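Long-range contacts in leucine aminopeptidase 1 (Caenorhabditis elegans, PDB 2HC9), which removes N-terminal amino acids, preferably leucine, from peptides with the help of two zinc ions per subunit, and probably serves in digestion: residues Leu5-Ile10 against Asn145-Val150; Thr18-Val23 against His110-Ala115; Gly259-Lys264 against Asn307-Ile312; Ile330-Ala335 against Ser424-Met429. The protein carries 1 engineered substitution. One frame throughout, in Å; residues are numbered along the deposited sequence. Where two conformers were deposited one is given.

Contact 1. Residues Leu5-Ile10 against Asn145-Val150; sequences LVRNGI and NVNIDV. With GOL (glycerol), chain P.
The Arg7 guanidinium is flanked by Asn147 on a face and by Asp149 at an edge. Asn147 OD1 sits over the centre of one face, 3.4 Å from Arg7 CZ. The amide and guanidinium planes are only 19° apart, so the two groups stack. At the edge Arg7 presents NE and NH2 together to the two carboxylate oxygens of Asp149. Arg7 NE meets Asp149 OD1 at 2.8 Å in a nearly straight salt bridge. Arg7 NH2 reaches the syn lone pair of Asp149 OD2 at 3.0 Å. The arginine chain bends at chi3 (-62°), which brings its end nearer to strand 145-151. Asp149 OD2 also accepts from His110 NE2 and from Gln11 N, so this buried oxygen has three N-H donors. Replacing Arg7 by alanine is likely to leave the Asp149 carboxylate without its cationic mate and Asn147 without the group it stacks on.

The two strands run parallel, with 3-8 at the edge of the six-stranded sheet of the N-terminal domain. Backbone bonds join them, among them Arg7 N to Ile148 O at 2.8 Å. On the other face, Val6 CG1 packs against Val150 CG2 at 3.9 Å, beneath helix 120-128. Gly9 N closes the pairing with a bond to Val150 O at 2.8 Å. A water lies between Val150 O and Asn8 OD1 and bridges them.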
loop_
_atom_site.group_PDB
_atom_site.type_symbol
_atom_site.label_atom_id
_atom_site.label_comp_id
_atom_site.label_asym_id
_atom_site.label_seq_id
_atom_site.Cartn_x
_atom_site.Cartn_y
_atom_site.Cartn_z
ATOM N N LEU A 5 -6.259 -45.789 -18.821
ATOM C CA LEU A 5 -5.806 -46.539 -19.993
ATOM C C LEU A 5 -6.465 -45.913 -21.201
ATOM O O LEU A 5 -7.665 -45.618 -21.176
ATOM C CB LEU A 5 -6.272 -48.015 -19.905
ATOM C CG LEU A 5 -5.887 -48.876 -21.124
ATOM C CD1 LEU A 5 -4.359 -49.064 -21.187
ATOM C CD2 LEU A 5 -6.586 -50.253 -21.044
ATOM N N VAL A 6 -5.681 -45.707 -22.246
ATOM C CA VAL A 6 -6.192 -45.198 -23.498
ATOM C C VAL A 6 -6.254 -46.385 -24.472
ATOM O O VAL A 6 -5.264 -47.116 -24.635
ATOM C CB VAL A 6 -5.279 -44.080 -24.085
ATOM C CG1 VAL A 6 -5.862 -43.554 -25.410
ATOM C CG2 VAL A 6 -5.105 -42.935 -23.070
ATOM N N ARG A 7 -7.416 -46.575 -25.094
ATOM C CA ARG A 7 -7.591 -47.679 -26.057
ATOM C C ARG A 7 -7.993 -47.187 -27.427
ATOM O O ARG A 7 -8.647 -46.151 -27.589
ATOM C CB ARG A 7 -8.650 -48.672 -25.557
ATOM C CG ARG A 7 -8.310 -49.302 -24.198
ATOM C CD ARG A 7 -9.313 -50.368 -23.740
ATOM N NE ARG A 7 -10.665 -49.854 -23.539
ATOM C CZ ARG A 7 -11.607 -50.510 -22.859
ATOM N NH1 ARG A 7 -11.328 -51.698 -22.324
ATOM N NH2 ARG A 7 -12.827 -50.009 -22.738
ATOM N N ASN A 8 -7.629 -47.991 -28.418
ATOM C CA ASN A 8 -7.918 -47.713 -29.808
ATOM C C ASN A 8 -9.259 -48.365 -30.134
ATOM O O ASN A 8 -9.294 -49.549 -30.450
ATOM C CB ASN A 8 -6.791 -48.358 -30.618
ATOM C CG ASN A 8 -6.909 -48.122 -32.104
ATOM O OD1 ASN A 8 -7.678 -47.269 -32.576
ATOM N ND2 ASN A 8 -6.115 -48.885 -32.866
ATOM N N GLY A 9 -10.357 -47.615 -30.007
ATOM C CA GLY A 9 -11.707 -48.132 -30.290
ATOM C C GLY A 9 -12.528 -48.408 -29.042
ATOM O O GLY A 9 -11.971 -48.736 -27.978
ATOM N N ILE A 10 -13.847 -48.269 -29.174
ATOM C CA ILE A 10 -14.783 -48.544 -28.073
ATOM C C ILE A 10 -14.722 -50.026 -27.694
ATOM O O ILE A 10 -14.848 -50.910 -28.554
ATOM C CB ILE A 10 -16.227 -48.168 -28.440
ATOM C CG1 ILE A 10 -16.361 -46.669 -28.719
ATOM C CG2 ILE A 10 -17.226 -48.622 -27.344
ATOM C CD1 ILE A 10 -17.672 -46.310 -29.390
ATOM N N ASN A 145 -11.251 -46.860 -12.236
ATOM C CA ASN A 145 -10.680 -47.441 -13.427
ATOM C C ASN A 145 -11.165 -46.589 -14.595
ATOM O O ASN A 145 -12.366 -46.555 -14.887
ATOM C CB ASN A 145 -11.147 -48.906 -13.537
ATOM C CG ASN A 145 -10.952 -49.492 -14.919
ATOM O OD1 ASN A 145 -9.850 -49.498 -15.462
ATOM N ND2 ASN A 145 -12.035 -50.000 -15.495
ATOM N N VAL A 146 -10.239 -45.871 -15.234
ATOM C CA VAL A 146 -10.600 -44.993 -16.360
ATOM C C VAL A 146 -10.165 -45.612 -17.686
ATOM O O VAL A 146 -9.010 -46.011 -17.844
ATOM C CB VAL A 146 -10.001 -43.573 -16.206
ATOM C CG1 VAL A 146 -10.363 -42.680 -17.397
ATOM C CG2 VAL A 146 -10.436 -42.951 -14.860
ATOM N N ASN A 147 -11.109 -45.719 -18.619
ATOM C CA ASN A 147 -10.788 -46.088 -19.998
ATOM C C ASN A 147 -11.160 -44.931 -20.925
ATOM O O ASN A 147 -12.328 -44.544 -20.996
ATOM C CB ASN A 147 -11.563 -47.339 -20.425
ATOM C CG ASN A 147 -10.993 -48.604 -19.793
ATOM O OD1 ASN A 147 -9.937 -49.105 -20.189
ATOM N ND2 ASN A 147 -11.683 -49.098 -18.787
ATOM N N ILE A 148 -10.163 -44.381 -21.611
ATOM C CA ILE A 148 -10.397 -43.429 -22.697
ATOM C C ILE A 148 -10.346 -44.178 -24.025
ATOM O O ILE A 148 -9.269 -44.532 -24.531
ATOM C CB ILE A 148 -9.349 -42.257 -22.689
ATOM C CG1 ILE A 148 -9.255 -41.644 -21.263
ATOM C CG2 ILE A 148 -9.700 -41.220 -23.780
ATOM C CD1 ILE A 148 -8.129 -40.645 -21.083
ATOM N N ASP A 149 -11.529 -44.399 -24.584
ATOM C CA ASP A 149 -11.689 -45.099 -25.861
ATOM C C ASP A 149 -11.782 -44.116 -27.015
ATOM O O ASP A 149 -12.760 -43.372 -27.166
ATOM C CB ASP A 149 -12.924 -46.013 -25.814
ATOM C CG ASP A 149 -12.723 -47.214 -24.887
ATOM O OD1 ASP A 149 -11.606 -47.379 -24.324
ATOM O OD2 ASP A 149 -13.681 -47.989 -24.727
ATOM N N VAL A 150 -10.742 -44.126 -27.832
ATOM C CA VAL A 150 -10.637 -43.169 -28.899
ATOM C C VAL A 150 -11.244 -43.820 -30.137
ATOM O O VAL A 150 -10.851 -44.929 -30.517
ATOM C CB VAL A 150 -9.175 -42.804 -29.185
ATOM C CG1 VAL A 150 -9.109 -41.789 -30.314
ATOM C CG2 VAL A 150 -8.482 -42.261 -27.921
HETATM C C1 GOL P . -11.727 -52.192 -17.910
HETATM O O1 GOL P . -12.658 -51.701 -16.969
HETATM C C2 GOL P . -12.102 -53.588 -18.376
HETATM O O2 GOL P . -12.022 -53.660 -19.780
HETATM C C3 GOL P . -11.215 -54.608 -17.691
HETATM O O3 GOL P . -11.832 -55.070 -16.516
HETATM O O HOH W 1 -10.018 -45.942 -32.773
#

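Contact 2. Residues Thr18-Val23 against His110-Ala115; sequences TSLIIV and HFVLFA
Ile21 runs alongside the Phe111 ring, both leaving their strands on one face of the sheet. Ile21 CB starts the contact, 3.7 Å from Phe111 CE1. The CG2 branch stays beside the same stretch of ring, near CE1 and CD1. The other branch carries CD1 along the ring, 3.8 Å from Phe111 CE1 and nearly as close to CZ. Ile21 holds CG1 anti to its carbonyl carbon (chi1 -62°), and the extended chain beyond it keeps CD1 beside the outer part of the ring. Val23 CG2 comes to the edge of this ring, 4.2 Å from Phe111 CD1. Val23 CG1 meets Leu113 CD1 at 3.9 Å.

Strands 18-25 and 108-114 are parallel neighbours inside the mixed sheet of the M17 N-terminal domain, which belongs to the macro clan. Helices pack on both faces of the sheet. Helix 120-128 covers Phe111 and Leu113, and helix 36-42 covers Leu20, Ile22 and Val112. Backbone bonds run back and forth between the strands. His110 N gives an almost linear one to Ser19 O, at 2.8 Å, and Val112 O receives Val23 N.

On the face of Leu20 and Ile22, Leu20 CD1 touches Val112 CG2 at 4.0 Å. Ile22 CG2 meets the Phe114 ring in its plane, at the edge, 3.7 Å from CE2. Phe38 of helix 36-42 makes an edge-to-face contact with that same ring.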
loop_
_atom_site.group_PDB
_atom_site.type_symbol
_atom_site.label_atom_id
_atom_site.label_comp_id
_atom_site.label_asym_id
_atom_site.label_seq_id
_atom_site.Cartn_x
_atom_site.Cartn_y
_atom_site.Cartn_z
ATOM N N THR A 18 -20.555 -47.675 -13.548
ATOM C CA THR A 18 -19.784 -46.977 -14.584
ATOM C C THR A 18 -20.401 -45.615 -14.862
ATOM O O THR A 18 -21.616 -45.499 -15.075
ATOM C CB THR A 18 -19.779 -47.781 -15.872
ATOM O OG1 THR A 18 -19.165 -49.034 -15.604
ATOM C CG2 THR A 18 -19.023 -47.053 -16.982
ATOM N N SER A 19 -19.556 -44.590 -14.822
ATOM C CA SER A 19 -19.884 -43.273 -15.366
ATOM C C SER A 19 -19.453 -43.182 -16.817
ATOM O O SER A 19 -18.345 -43.600 -17.166
ATOM C CB SER A 19 -19.153 -42.161 -14.610
ATOM O OG SER A 19 -19.336 -40.926 -15.288
ATOM N N LEU A 20 -20.310 -42.614 -17.656
ATOM C CA LEU A 20 -19.997 -42.511 -19.064
ATOM C C LEU A 20 -19.879 -41.045 -19.472
ATOM O O LEU A 20 -20.788 -40.241 -19.237
ATOM C CB LEU A 20 -21.096 -43.174 -19.916
ATOM C CG LEU A 20 -20.988 -42.929 -21.427
ATOM C CD1 LEU A 20 -19.764 -43.630 -21.999
ATOM C CD2 LEU A 20 -22.268 -43.392 -22.175
ATOM N N ILE A 21 -18.775 -40.699 -20.116
ATOM C CA ILE A 21 -18.648 -39.347 -20.658
ATOM C C ILE A 21 -18.304 -39.414 -22.140
ATOM O O ILE A 21 -17.276 -39.979 -22.522
ATOM C CB ILE A 21 -17.607 -38.509 -19.858
ATOM C CG1 ILE A 21 -18.075 -38.369 -18.404
ATOM C CG2 ILE A 21 -17.394 -37.118 -20.529
ATOM C CD1 ILE A 21 -17.050 -37.821 -17.485
ATOM N N ILE A 22 -19.190 -38.857 -22.968
ATOM C CA ILE A 22 -18.969 -38.798 -24.422
ATOM C C ILE A 22 -18.406 -37.432 -24.814
ATOM O O ILE A 22 -18.917 -36.397 -24.386
ATOM C CB ILE A 22 -20.286 -39.054 -25.212
ATOM C CG1 ILE A 22 -20.891 -40.393 -24.780
ATOM C CG2 ILE A 22 -20.041 -39.016 -26.753
ATOM C CD1 ILE A 22 -22.387 -40.522 -25.121
ATOM N N VAL A 23 -17.346 -37.437 -25.620
ATOM C CA VAL A 23 -16.661 -36.196 -25.984
ATOM C C VAL A 23 -16.465 -36.074 -27.495
ATOM O O VAL A 23 -15.996 -37.013 -28.154
ATOM C CB VAL A 23 -15.285 -36.088 -25.268
ATOM C CG1 VAL A 23 -14.628 -34.699 -25.548
ATOM C CG2 VAL A 23 -15.446 -36.352 -23.775
ATOM N N HIS A 110 -15.861 -44.300 -18.123
ATOM C CA HIS A 110 -15.664 -44.664 -19.507
ATOM C C HIS A 110 -15.805 -43.405 -20.384
ATOM O O HIS A 110 -16.897 -42.806 -20.436
ATOM C CB HIS A 110 -16.722 -45.708 -19.901
ATOM C CG HIS A 110 -16.433 -46.403 -21.202
ATOM N ND1 HIS A 110 -17.315 -47.293 -21.777
ATOM C CD2 HIS A 110 -15.358 -46.353 -22.027
ATOM C CE1 HIS A 110 -16.798 -47.759 -22.904
ATOM N NE2 HIS A 110 -15.614 -47.202 -23.080
ATOM N N PHE A 111 -14.714 -43.008 -21.039
ATOM C CA PHE A 111 -14.777 -41.941 -22.062
ATOM C C PHE A 111 -14.899 -42.549 -23.435
ATOM O O PHE A 111 -14.113 -43.428 -23.811
ATOM C CB PHE A 111 -13.549 -41.008 -22.037
ATOM C CG PHE A 111 -13.458 -40.196 -20.774
ATOM C CD1 PHE A 111 -13.957 -38.896 -20.733
ATOM C CD2 PHE A 111 -12.951 -40.775 -19.607
ATOM C CE1 PHE A 111 -13.929 -38.167 -19.537
ATOM C CE2 PHE A 111 -12.909 -40.061 -18.407
ATOM C CZ PHE A 111 -13.393 -38.751 -18.363
ATOM N N VAL A 112 -15.862 -42.037 -24.183
ATOM C CA VAL A 112 -15.903 -42.266 -25.623
ATOM C C VAL A 112 -15.510 -40.958 -26.310
ATOM O O VAL A 112 -16.278 -39.984 -26.321
ATOM C CB VAL A 112 -17.283 -42.715 -26.105
ATOM C CG1 VAL A 112 -17.242 -42.901 -27.636
ATOM C CG2 VAL A 112 -17.676 -44.049 -25.415
ATOM N N LEU A 113 -14.314 -40.966 -26.861
ATOM C CA LEU A 113 -13.723 -39.769 -27.479
ATOM C C LEU A 113 -13.792 -39.861 -29.001
ATOM O O LEU A 113 -13.020 -40.600 -29.625
ATOM C CB LEU A 113 -12.271 -39.591 -27.011
ATOM C CG LEU A 113 -11.456 -38.440 -27.657
ATOM C CD1 LEU A 113 -12.103 -37.075 -27.358
ATOM C CD2 LEU A 113 -10.027 -38.462 -27.133
ATOM N N PHE A 114 -14.699 -39.078 -29.592
ATOM C CA PHE A 114 -14.787 -38.975 -31.057
ATOM C C PHE A 114 -13.897 -37.840 -31.533
ATOM O O PHE A 114 -14.299 -36.692 -31.524
ATOM C CB PHE A 114 -16.223 -38.678 -31.480
ATOM C CG PHE A 114 -17.181 -39.799 -31.198
ATOM C CD1 PHE A 114 -17.165 -40.957 -31.977
ATOM C CD2 PHE A 114 -18.125 -39.679 -30.179
ATOM C CE1 PHE A 114 -18.068 -42.010 -31.728
ATOM C CE2 PHE A 114 -19.038 -40.719 -29.916
ATOM C CZ PHE A 114 -19.008 -41.886 -30.699
ATOM N N ALA A 115 -12.681 -38.155 -31.932
ATOM C CA ALA A 115 -11.738 -37.098 -32.281
ATOM C C ALA A 115 -11.076 -37.487 -33.568
ATOM O O ALA A 115 -10.716 -38.652 -33.774
ATOM C CB ALA A 115 -10.713 -36.904 -31.174
#

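Contact 3. Residues Gly259-Lys264 against Asn307-Ile312; sequences GGLQIK and NNVSPI
Leu261 and Val309 meet at an angle, each offering one methyl. Leu261 CD2 lies 3.9 Å from Val309 CG1. The two methyls of Val309 serve different partners. CG1 stands anti to the backbone N (chi1 174°) and takes the leucine, while CG2 turns to the other loop's backbone, 3.6 Å from Gly260 O. Ile263 CD1 reaches that second methyl more loosely, at 4.3 Å.

Asn307 points its side chain at the glycine pair, and its ND2 lies 3.4 Å from Gly259 C. This amide nitrogen is a donor to Asp257 OD1 and Thr333 O, so its hydrogens are used beyond the glycines. Asp257 binds both zinc ions. Asn307 is thus a second-shell residue of the dinuclear zinc site in the M17 catalytic domain, and the segment 259-264 ends at Lys264, a predicted active-site residue. The positive phi angles of Gly259 (97°) and Gly260 (83°) would press a CB against the preceding carbonyl oxygen.

Val309 N donates a hydrogen bond of 2.7 Å to Asn308 OD1, on a lone pair in the carbonyl plane. Farther on, Ser310 OG accepts from Ile312 N in an ST turn. Val309 also packs on Val309 of a second subunit and on Leu261 of a third.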
loop_
_atom_site.group_PDB
_atom_site.type_symbol
_atom_site.label_atom_id
_atom_site.label_comp_id
_atom_site.label_asym_id
_atom_site.label_seq_id
_atom_site.Cartn_x
_atom_site.Cartn_y
_atom_site.Cartn_z
ATOM N N GLY A 259 10.419 -16.601 -1.573
ATOM C CA GLY A 259 10.965 -15.343 -2.090
ATOM C C GLY A 259 12.396 -15.095 -1.588
ATOM O O GLY A 259 13.162 -14.304 -2.184
ATOM N N GLY A 260 12.751 -15.750 -0.480
ATOM C CA GLY A 260 14.037 -15.501 0.179
ATOM C C GLY A 260 13.958 -14.291 1.085
ATOM O O GLY A 260 12.868 -13.883 1.501
ATOM N N LEU A 261 15.097 -13.685 1.426
ATOM C CA LEU A 261 15.033 -12.541 2.340
ATOM C C LEU A 261 14.215 -11.362 1.802
ATOM O O LEU A 261 13.614 -10.624 2.589
ATOM C CB LEU A 261 16.427 -12.097 2.795
ATOM C CG LEU A 261 17.034 -12.900 3.953
ATOM C CD1 LEU A 261 18.535 -12.622 4.018
ATOM C CD2 LEU A 261 16.377 -12.559 5.326
ATOM N N GLN A 262 14.154 -11.199 0.477
ATOM C CA GLN A 262 13.146 -10.317 -0.122
ATOM C C GLN A 262 11.849 -11.118 -0.243
ATOM O O GLN A 262 11.459 -11.591 -1.317
ATOM C CB GLN A 262 13.608 -9.738 -1.463
ATOM C CG GLN A 262 14.689 -8.658 -1.254
ATOM C CD GLN A 262 15.500 -8.437 -2.495
ATOM O OE1 GLN A 262 16.267 -9.315 -2.900
ATOM N NE2 GLN A 262 15.351 -7.265 -3.107
ATOM N N ILE A 263 11.208 -11.280 0.910
ATOM C CA ILE A 263 10.172 -12.298 1.106
ATOM C C ILE A 263 8.887 -11.959 0.371
ATOM O O ILE A 263 8.525 -10.781 0.238
ATOM C CB ILE A 263 9.916 -12.435 2.633
ATOM C CG1 ILE A 263 9.209 -13.747 2.987
ATOM C CG2 ILE A 263 9.205 -11.194 3.211
ATOM C CD1 ILE A 263 9.325 -14.056 4.527
ATOM N N LYS A 264 8.187 -12.995 -0.104
ATOM C CA LYS A 264 6.868 -12.822 -0.696
ATOM C C LYS A 264 5.851 -12.347 0.339
ATOM O O LYS A 264 6.073 -12.455 1.554
ATOM C CB LYS A 264 6.414 -14.134 -1.342
ATOM C CG LYS A 264 7.306 -14.492 -2.551
ATOM C CD LYS A 264 6.763 -15.791 -3.198
ATOM C CE LYS A 264 7.623 -16.199 -4.409
ATOM N NZ LYS A 264 7.383 -15.240 -5.579
ATOM N N ASN A 307 13.988 -22.197 -1.719
ATOM C CA ASN A 307 14.404 -20.802 -1.515
ATOM C C ASN A 307 13.757 -20.295 -0.215
ATOM O O ASN A 307 12.556 -19.985 -0.184
ATOM C CB ASN A 307 13.963 -19.959 -2.737
ATOM C CG ASN A 307 14.645 -18.591 -2.780
ATOM O OD1 ASN A 307 15.756 -18.429 -2.285
ATOM N ND2 ASN A 307 13.963 -17.596 -3.353
ATOM N N ASN A 308 14.532 -20.285 0.870
ATOM C CA ASN A 308 13.977 -20.018 2.196
ATOM C C ASN A 308 14.824 -18.982 2.935
ATOM O O ASN A 308 15.716 -18.363 2.356
ATOM C CB ASN A 308 13.794 -21.330 3.014
ATOM C CG ASN A 308 12.542 -21.293 3.925
ATOM O OD1 ASN A 308 12.378 -20.375 4.737
ATOM N ND2 ASN A 308 11.676 -22.308 3.812
ATOM N N VAL A 309 14.521 -18.775 4.212
ATOM C CA VAL A 309 14.962 -17.588 4.929
ATOM C C VAL A 309 15.791 -18.004 6.157
ATOM O O VAL A 309 15.287 -18.694 7.056
ATOM C CB VAL A 309 13.723 -16.757 5.389
ATOM C CG1 VAL A 309 14.155 -15.595 6.265
ATOM C CG2 VAL A 309 12.949 -16.262 4.150
ATOM N N SER A 310 17.055 -17.593 6.183
ATOM C CA SER A 310 17.888 -17.750 7.385
ATOM C C SER A 310 19.066 -16.793 7.292
ATOM O O SER A 310 19.265 -16.167 6.241
ATOM C CB SER A 310 18.390 -19.198 7.517
ATOM O OG SER A 310 19.532 -19.417 6.694
ATOM N N PRO A 311 19.864 -16.693 8.369
ATOM C CA PRO A 311 21.041 -15.819 8.311
ATOM C C PRO A 311 22.089 -16.200 7.255
ATOM O O PRO A 311 22.925 -15.370 6.923
ATOM C CB PRO A 311 21.651 -15.957 9.714
ATOM C CG PRO A 311 20.459 -16.353 10.592
ATOM C CD PRO A 311 19.700 -17.305 9.711
ATOM N N ILE A 312 22.045 -17.429 6.738
ATOM C CA ILE A 312 22.954 -17.800 5.667
ATOM C C ILE A 312 22.370 -17.654 4.269
ATOM O O ILE A 312 23.073 -17.897 3.287
ATOM C CB ILE A 312 23.601 -19.190 5.882
ATOM C CG1 ILE A 312 22.553 -20.316 5.789
ATOM C CG2 ILE A 312 24.434 -19.187 7.183
ATOM C CD1 ILE A 312 23.174 -21.689 5.472
#

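Contact 4. Residues Ile330-Ala335 against Ser424-Met429; sequences INNTDA and SNLGKM. With ZN (zinc ion), chain B.
Asn331 meets Ser424 with both ends of its amide. ND2 gives a hydrogen bond of 3.0 Å to Ser424 O, which lies near the amide plane. The donor stands well above the plane of that backbone carbonyl. OD1 receives Ser424 OG at 3.3 Å, from above the amide plane, and a weak bond from Ser424 N. Both side chains take the crowded position, between backbone N and carbonyl carbon: Asn331 has chi1 63° and Ser424 has chi1 83°. This brings the hydroxyl within reach of OD1. A leucine in place of Asn331 would probably leave Ser424 O and OG without these partners and break the main polar tie between the loops.

Asn332 adopts a different torsion, with CG opposite the backbone N (chi1 -174°). Its CB packs close to Ser424 OG, and its ND2 lies 3.7 Å from Leu426 CD2. The other methyl, Leu426 CD1, is 3.5 Å from Asn331 O. Ala335 CB rests on Ser424 CB at 4.0 Å.

Asn332 OD1 accepts from Asp334 N at 2.9 Å, forming an Asx turn. Ala335 N bonds to Asn332 O and closes a type I beta turn from Asn332 to Ala335, which overlaps it. The turn presents Asp334, whose OD1 (2.0 Å) and backbone O both bind the zinc ion. A water, Asp257 and Glu336 complete this metal site of the M17 aminopeptidase.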
loop_
_atom_site.group_PDB
_atom_site.type_symbol
_atom_site.label_atom_id
_atom_site.label_comp_id
_atom_site.label_asym_id
_atom_site.label_seq_id
_atom_site.Cartn_x
_atom_site.Cartn_y
_atom_site.Cartn_z
ATOM N N ILE A 330 23.172 -10.248 -6.986
ATOM C CA ILE A 330 21.785 -10.595 -6.686
ATOM C C ILE A 330 21.125 -9.371 -6.062
ATOM O O ILE A 330 21.426 -9.029 -4.912
ATOM C CB ILE A 330 21.709 -11.776 -5.704
ATOM C CG1 ILE A 330 22.495 -12.981 -6.250
ATOM C CG2 ILE A 330 20.216 -12.148 -5.411
ATOM C CD1 ILE A 330 22.620 -14.175 -5.260
ATOM N N ASN A 331 20.227 -8.707 -6.802
ATOM C CA ASN A 331 19.433 -7.632 -6.194
ATOM C C ASN A 331 17.996 -8.046 -5.912
ATOM O O ASN A 331 17.199 -7.256 -5.421
ATOM C CB ASN A 331 19.500 -6.340 -7.032
ATOM C CG ASN A 331 18.909 -6.503 -8.426
ATOM O OD1 ASN A 331 18.923 -7.597 -9.002
ATOM N ND2 ASN A 331 18.391 -5.405 -8.980
ATOM N N ASN A 332 17.670 -9.292 -6.253
ATOM C CA ASN A 332 16.349 -9.826 -6.004
ATOM C C ASN A 332 16.435 -11.325 -5.689
ATOM O O ASN A 332 16.597 -12.156 -6.578
ATOM C CB ASN A 332 15.430 -9.568 -7.212
ATOM C CG ASN A 332 13.992 -9.974 -6.949
ATOM O OD1 ASN A 332 13.670 -10.561 -5.911
ATOM N ND2 ASN A 332 13.126 -9.672 -7.896
ATOM N N THR A 333 16.324 -11.656 -4.414
ATOM C CA THR A 333 16.414 -13.050 -3.965
ATOM C C THR A 333 15.260 -13.893 -4.470
ATOM O O THR A 333 15.363 -15.106 -4.456
ATOM C CB THR A 333 16.458 -13.177 -2.419
ATOM O OG1 THR A 333 15.229 -12.677 -1.861
ATOM C CG2 THR A 333 17.670 -12.399 -1.854
ATOM N N ASP A 334 14.166 -13.246 -4.892
ATOM C CA ASP A 334 12.984 -13.948 -5.454
ATOM C C ASP A 334 13.134 -14.168 -6.975
ATOM O O ASP A 334 12.296 -14.823 -7.615
ATOM C CB ASP A 334 11.737 -13.113 -5.154
ATOM C CG ASP A 334 10.435 -13.893 -5.275
ATOM O OD1 ASP A 334 10.430 -15.127 -5.515
ATOM O OD2 ASP A 334 9.384 -13.258 -5.108
ATOM N N ALA A 335 14.192 -13.620 -7.564
ATOM C CA ALA A 335 14.504 -13.891 -8.976
ATOM C C ALA A 335 15.541 -15.035 -8.978
ATOM O O ALA A 335 16.662 -14.923 -9.554
ATOM C CB ALA A 335 15.058 -12.605 -9.646
ATOM N N SER A 424 18.217 -9.042 -11.692
ATOM C CA SER A 424 16.926 -8.444 -12.026
ATOM C C SER A 424 17.040 -6.936 -12.075
ATOM O O SER A 424 18.106 -6.370 -11.811
ATOM C CB SER A 424 15.817 -8.890 -11.054
ATOM O OG SER A 424 15.821 -8.114 -9.900
ATOM N N ASN A 425 15.940 -6.302 -12.441
ATOM C CA ASN A 425 15.831 -4.852 -12.391
ATOM C C ASN A 425 14.558 -4.526 -11.624
ATOM O O ASN A 425 13.468 -4.993 -11.976
ATOM C CB ASN A 425 15.802 -4.300 -13.825
ATOM C CG ASN A 425 15.850 -2.788 -13.862
ATOM O OD1 ASN A 425 15.153 -2.124 -13.098
ATOM N ND2 ASN A 425 16.685 -2.237 -14.735
ATOM N N LEU A 426 14.692 -3.762 -10.546
ATOM C CA LEU A 426 13.563 -3.552 -9.646
ATOM C C LEU A 426 12.799 -2.273 -9.976
ATOM O O LEU A 426 11.862 -1.901 -9.266
ATOM C CB LEU A 426 14.032 -3.522 -8.187
ATOM C CG LEU A 426 14.613 -4.837 -7.646
ATOM C CD1 LEU A 426 15.020 -4.650 -6.178
ATOM C CD2 LEU A 426 13.599 -5.964 -7.765
ATOM N N GLY A 427 13.223 -1.585 -11.033
ATOM C CA GLY A 427 12.511 -0.412 -11.505
ATOM C C GLY A 427 12.008 -0.539 -12.934
ATOM O O GLY A 427 11.547 -1.595 -13.366
ATOM N N LYS A 428 12.085 0.569 -13.656
ATOM C CA LYS A 428 11.645 0.612 -15.043
ATOM C C LYS A 428 12.703 -0.049 -15.893
ATOM O O LYS A 428 13.901 0.135 -15.672
ATOM C CB LYS A 428 11.433 2.055 -15.507
ATOM C CG LYS A 428 9.984 2.408 -15.742
ATOM C CD LYS A 428 9.116 2.088 -14.531
ATOM C CE LYS A 428 7.628 2.362 -14.795
ATOM N NZ LYS A 428 7.373 3.699 -15.422
ATOM N N MET A 429 12.264 -0.867 -16.836
ATOM C CA MET A 429 13.214 -1.486 -17.725
ATOM C C MET A 429 12.722 -1.396 -19.175
ATOM O O MET A 429 11.526 -1.212 -19.412
ATOM C CB MET A 429 13.492 -2.919 -17.255
ATOM C CG MET A 429 12.384 -3.917 -17.436
ATOM S SD MET A 429 12.729 -5.453 -16.468
ATOM C CE MET A 429 11.938 -4.957 -14.971
HETATM ZN ZN ZN B . 11.220 -16.504 -6.715
HETATM O O HOH W 2 10.452 -17.040 -8.512
#

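From the N terminus, strand 3-8 pairs with strand 145-151, closing contact 1 only after more than 130 residues. Within that span strand 18-25 pairs with 108-114, so contact 2 is nested in contact 1. Strands 145-151 and 108-114 are neighbours, which makes both contacts parts of one N-terminal sheet, joined by the backbone bond of Phe111 N to Asn147 O. The chain then enters the catalytic domain. Contact 3 ties the loop after strand 256-257 to the loop after 297-307. It closes before contact 4 opens, where loop 330-335 meets loop 424-429. These two follow in series but touch: Gln262 and Gly259 bond to Thr333 beside the zinc site. Their centres lie 47 to 49 Å from those of contacts 1 and 2.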